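PDB 5ELH: RING finger protein unkempt homolog from Mus musculus, which binds specific RNA sequences through clustered CCCH zinc fingers and represses translation to shape the early morphology of cortical neurons. Local coordinates for residues A[43-48]-A[90-95]. Residues are numbered along the deposited sequence; the frame is centred on the assembly and turned at random.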
loop_
_atom_site.group_PDB
_atom_site.type_symbol
_atom_site.label_atom_id
_atom_site.label_comp_id
_atom_site.label_asym_id
_atom_site.label_seq_id
_atom_site.Cartn_x
_atom_site.Cartn_y
_atom_site.Cartn_z
ATOM N N ARG A 43 -9.122 7.478 8.690
ATOM C CA ARG A 43 -8.097 8.248 8.010
ATOM C C ARG A 43 -6.722 7.830 8.518
ATOM O O ARG A 43 -6.517 7.698 9.718
ATOM C CB ARG A 43 -8.257 9.736 8.319
ATOM C CG ARG A 43 -9.594 10.337 7.934
ATOM C CD ARG A 43 -9.713 11.722 8.524
ATOM N NE ARG A 43 -9.846 11.696 9.978
ATOM C CZ ARG A 43 -9.654 12.744 10.774
ATOM N NH1 ARG A 43 -9.316 13.927 10.265
ATOM N NH2 ARG A 43 -9.804 12.615 12.083
ATOM N N ARG A 44 -5.788 7.636 7.596
ATOM C CA ARG A 44 -4.395 7.389 7.942
ATOM C C ARG A 44 -3.877 8.567 8.758
ATOM O O ARG A 44 -4.093 9.714 8.372
ATOM C CB ARG A 44 -3.575 7.251 6.661
ATOM C CG ARG A 44 -2.131 6.876 6.893
ATOM C CD ARG A 44 -1.316 6.884 5.602
ATOM N NE ARG A 44 0.074 6.502 5.869
ATOM C CZ ARG A 44 1.050 6.490 4.966
ATOM N NH1 ARG A 44 0.805 6.846 3.712
ATOM N NH2 ARG A 44 2.278 6.120 5.321
ATOM N N SER A 45 -3.236 8.298 9.897
ATOM C CA SER A 45 -2.583 9.372 10.653
ATOM C C SER A 45 -1.254 9.678 9.977
ATOM O O SER A 45 -0.646 8.796 9.373
ATOM C CB SER A 45 -2.394 9.021 12.139
ATOM O OG SER A 45 -1.385 8.038 12.355
ATOM N N ILE A 46 -0.815 10.933 10.080
ATOM C CA ILE A 46 0.306 11.450 9.307
ATOM C C ILE A 46 1.075 12.445 10.165
ATOM O O ILE A 46 0.472 13.345 10.748
ATOM C CB ILE A 46 -0.177 12.275 8.076
ATOM C CG1 ILE A 46 -1.215 11.519 7.237
ATOM C CG2 ILE A 46 1.004 12.705 7.213
ATOM C CD1 ILE A 46 -0.669 10.366 6.448
ATOM N N ARG A 47 2.389 12.287 10.243
ATOM C CA ARG A 47 3.240 13.301 10.871
ATOM C C ARG A 47 3.670 14.275 9.795
ATOM O O ARG A 47 4.391 13.910 8.866
ATOM C CB ARG A 47 4.469 12.669 11.539
ATOM C CG ARG A 47 5.422 13.691 12.181
ATOM C CD ARG A 47 6.706 13.049 12.703
ATOM N NE ARG A 47 7.680 14.055 13.151
ATOM C CZ ARG A 47 8.579 14.649 12.364
ATOM N NH1 ARG A 47 8.644 14.358 11.068
ATOM N NH2 ARG A 47 9.418 15.550 12.871
ATOM N N ARG A 48 3.204 15.514 9.907
ATOM C CA ARG A 48 3.624 16.576 9.007
ATOM C C ARG A 48 5.118 16.892 9.165
ATOM O O ARG A 48 5.737 16.561 10.174
ATOM C CB ARG A 48 2.814 17.840 9.296
ATOM C CG ARG A 48 1.606 18.082 8.416
ATOM C CD ARG A 48 0.601 16.978 8.434
ATOM N NE ARG A 48 0.419 16.446 7.089
ATOM C CZ ARG A 48 -0.737 16.362 6.425
ATOM N NH1 ARG A 48 -1.887 16.774 6.949
ATOM N NH2 ARG A 48 -0.727 15.841 5.209
ATOM N N ARG A 90 -6.588 3.701 17.678
ATOM C CA ARG A 90 -5.880 2.445 17.879
ATOM C C ARG A 90 -4.805 2.183 16.822
ATOM O O ARG A 90 -3.824 1.490 17.089
ATOM C CB ARG A 90 -6.892 1.297 17.930
ATOM C CG ARG A 90 -7.636 1.209 19.262
ATOM C CD ARG A 90 -8.833 0.258 19.224
ATOM N NE ARG A 90 -8.519 -1.058 18.665
ATOM C CZ ARG A 90 -8.094 -2.106 19.370
ATOM N NH1 ARG A 90 -7.906 -2.009 20.683
ATOM N NH2 ARG A 90 -7.845 -3.259 18.756
ATOM N N TYR A 91 -4.990 2.727 15.624
ATOM C CA TYR A 91 -4.037 2.531 14.533
ATOM C C TYR A 91 -3.271 3.816 14.226
ATOM O O TYR A 91 -2.646 3.952 13.174
ATOM C CB TYR A 91 -4.743 1.961 13.302
ATOM C CG TYR A 91 -5.303 0.593 13.622
ATOM C CD1 TYR A 91 -6.581 0.455 14.147
ATOM C CD2 TYR A 91 -4.529 -0.548 13.476
ATOM C CE1 TYR A 91 -7.090 -0.774 14.472
ATOM C CE2 TYR A 91 -5.025 -1.780 13.799
ATOM C CZ TYR A 91 -6.310 -1.893 14.302
ATOM O OH TYR A 91 -6.829 -3.125 14.635
ATOM N N HIS A 92 -3.300 4.731 15.181
ATOM C CA HIS A 92 -2.561 5.989 15.087
ATOM C C HIS A 92 -1.066 5.742 15.293
ATOM O O HIS A 92 -0.665 4.839 16.052
ATOM C CB HIS A 92 -3.077 6.961 16.149
ATOM C CG HIS A 92 -2.832 8.407 15.839
ATOM N ND1 HIS A 92 -1.578 8.981 15.875
ATOM C CD2 HIS A 92 -3.692 9.403 15.521
ATOM C CE1 HIS A 92 -1.673 10.262 15.566
ATOM N NE2 HIS A 92 -2.946 10.547 15.360
ATOM N N LEU A 93 -0.252 6.539 14.607
ATOM C CA LEU A 93 1.210 6.498 14.746
ATOM C C LEU A 93 1.667 6.617 16.201
ATOM O O LEU A 93 2.665 6.026 16.602
ATOM C CB LEU A 93 1.850 7.611 13.908
ATOM C CG LEU A 93 1.889 7.342 12.400
ATOM C CD1 LEU A 93 2.113 8.633 11.617
ATOM C CD2 LEU A 93 2.957 6.310 12.073
ATOM N N ARG A 94 0.895 7.346 16.995
ATOM C CA ARG A 94 1.193 7.587 18.394
ATOM C C ARG A 94 1.043 6.351 19.268
ATOM O O ARG A 94 1.780 6.182 20.238
ATOM C CB ARG A 94 0.264 8.681 18.924
ATOM C CG ARG A 94 0.320 8.902 20.429
ATOM C CD ARG A 94 1.702 9.339 20.877
ATOM N NE ARG A 94 1.739 9.609 22.310
ATOM C CZ ARG A 94 1.989 8.701 23.245
ATOM N NH1 ARG A 94 2.230 7.433 22.913
ATOM N NH2 ARG A 94 2.000 9.066 24.521
ATOM N N TYR A 95 0.080 5.503 18.932
ATOM C CA TYR A 95 -0.350 4.438 19.838
ATOM C C TYR A 95 -0.269 3.003 19.316
ATOM O O TYR A 95 -0.123 2.072 20.114
ATOM C CB TYR A 95 -1.771 4.714 20.307
ATOM C CG TYR A 95 -1.874 5.856 21.277
ATOM C CD1 TYR A 95 -1.160 5.837 22.468
ATOM C CD2 TYR A 95 -2.691 6.951 21.015
ATOM C CE1 TYR A 95 -1.250 6.859 23.369
ATOM C CE2 TYR A 95 -2.787 7.998 21.919
ATOM C CZ TYR A 95 -2.056 7.947 23.090
ATOM O OH TYR A 95 -2.137 8.957 24.009
HETATM O O HOH W 1 -1.902 5.690 11.282
#
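S45 OG is gripped by two partners. The backbone N of L93 donates to it over 2.9 Å, with a nearly straight N-H...O angle of 163°. A water lies 2.6 Å from the same oxygen. That water also bridges to Y91 O, to which it probably donates, so one serine hydroxyl ties the linking loop 43-48 to a segment that falls in the UNK-like CCCH zinc-finger family region, where the chain has just left helix 87-90. Neither segment is regular helix or strand, and side chains do much of the joining.

The serine torsion explains the geometry: OG sits between the backbone N and the carbonyl carbon (chi1 72°), which turns it to L93 N while CB rests on the H92 imidazole. CB lies 3.5 Å from the ring centroid, almost straight above it, a CH-pi contact squarely over one face. Both ring nitrogens are hydrogen-bonded. ND1 accepts the backbone N of R94, only 8° out of the ring plane, a bond within the turn that Y95 N to H92 O also closes. NE2 is bonded to Y55 O and must be the protonated nitrogen, since that carbonyl can only accept, which fits ND1 acting as acceptor. A leucine in place of H92 would probably leave Y55 O and the R94 amide without these mates and S45 CB without its flat aromatic seat.

L93 also packs against the serine oxygen, its CG beyond OG from S45 CB. That CG stands 3.3 Å from S45 OG, and the side chain also touches L8 of helix 3-10, while CD1 reaches along the backbone of 45-47 to lie 3.6 Å from S45 O and 3.9 Å from R47 N.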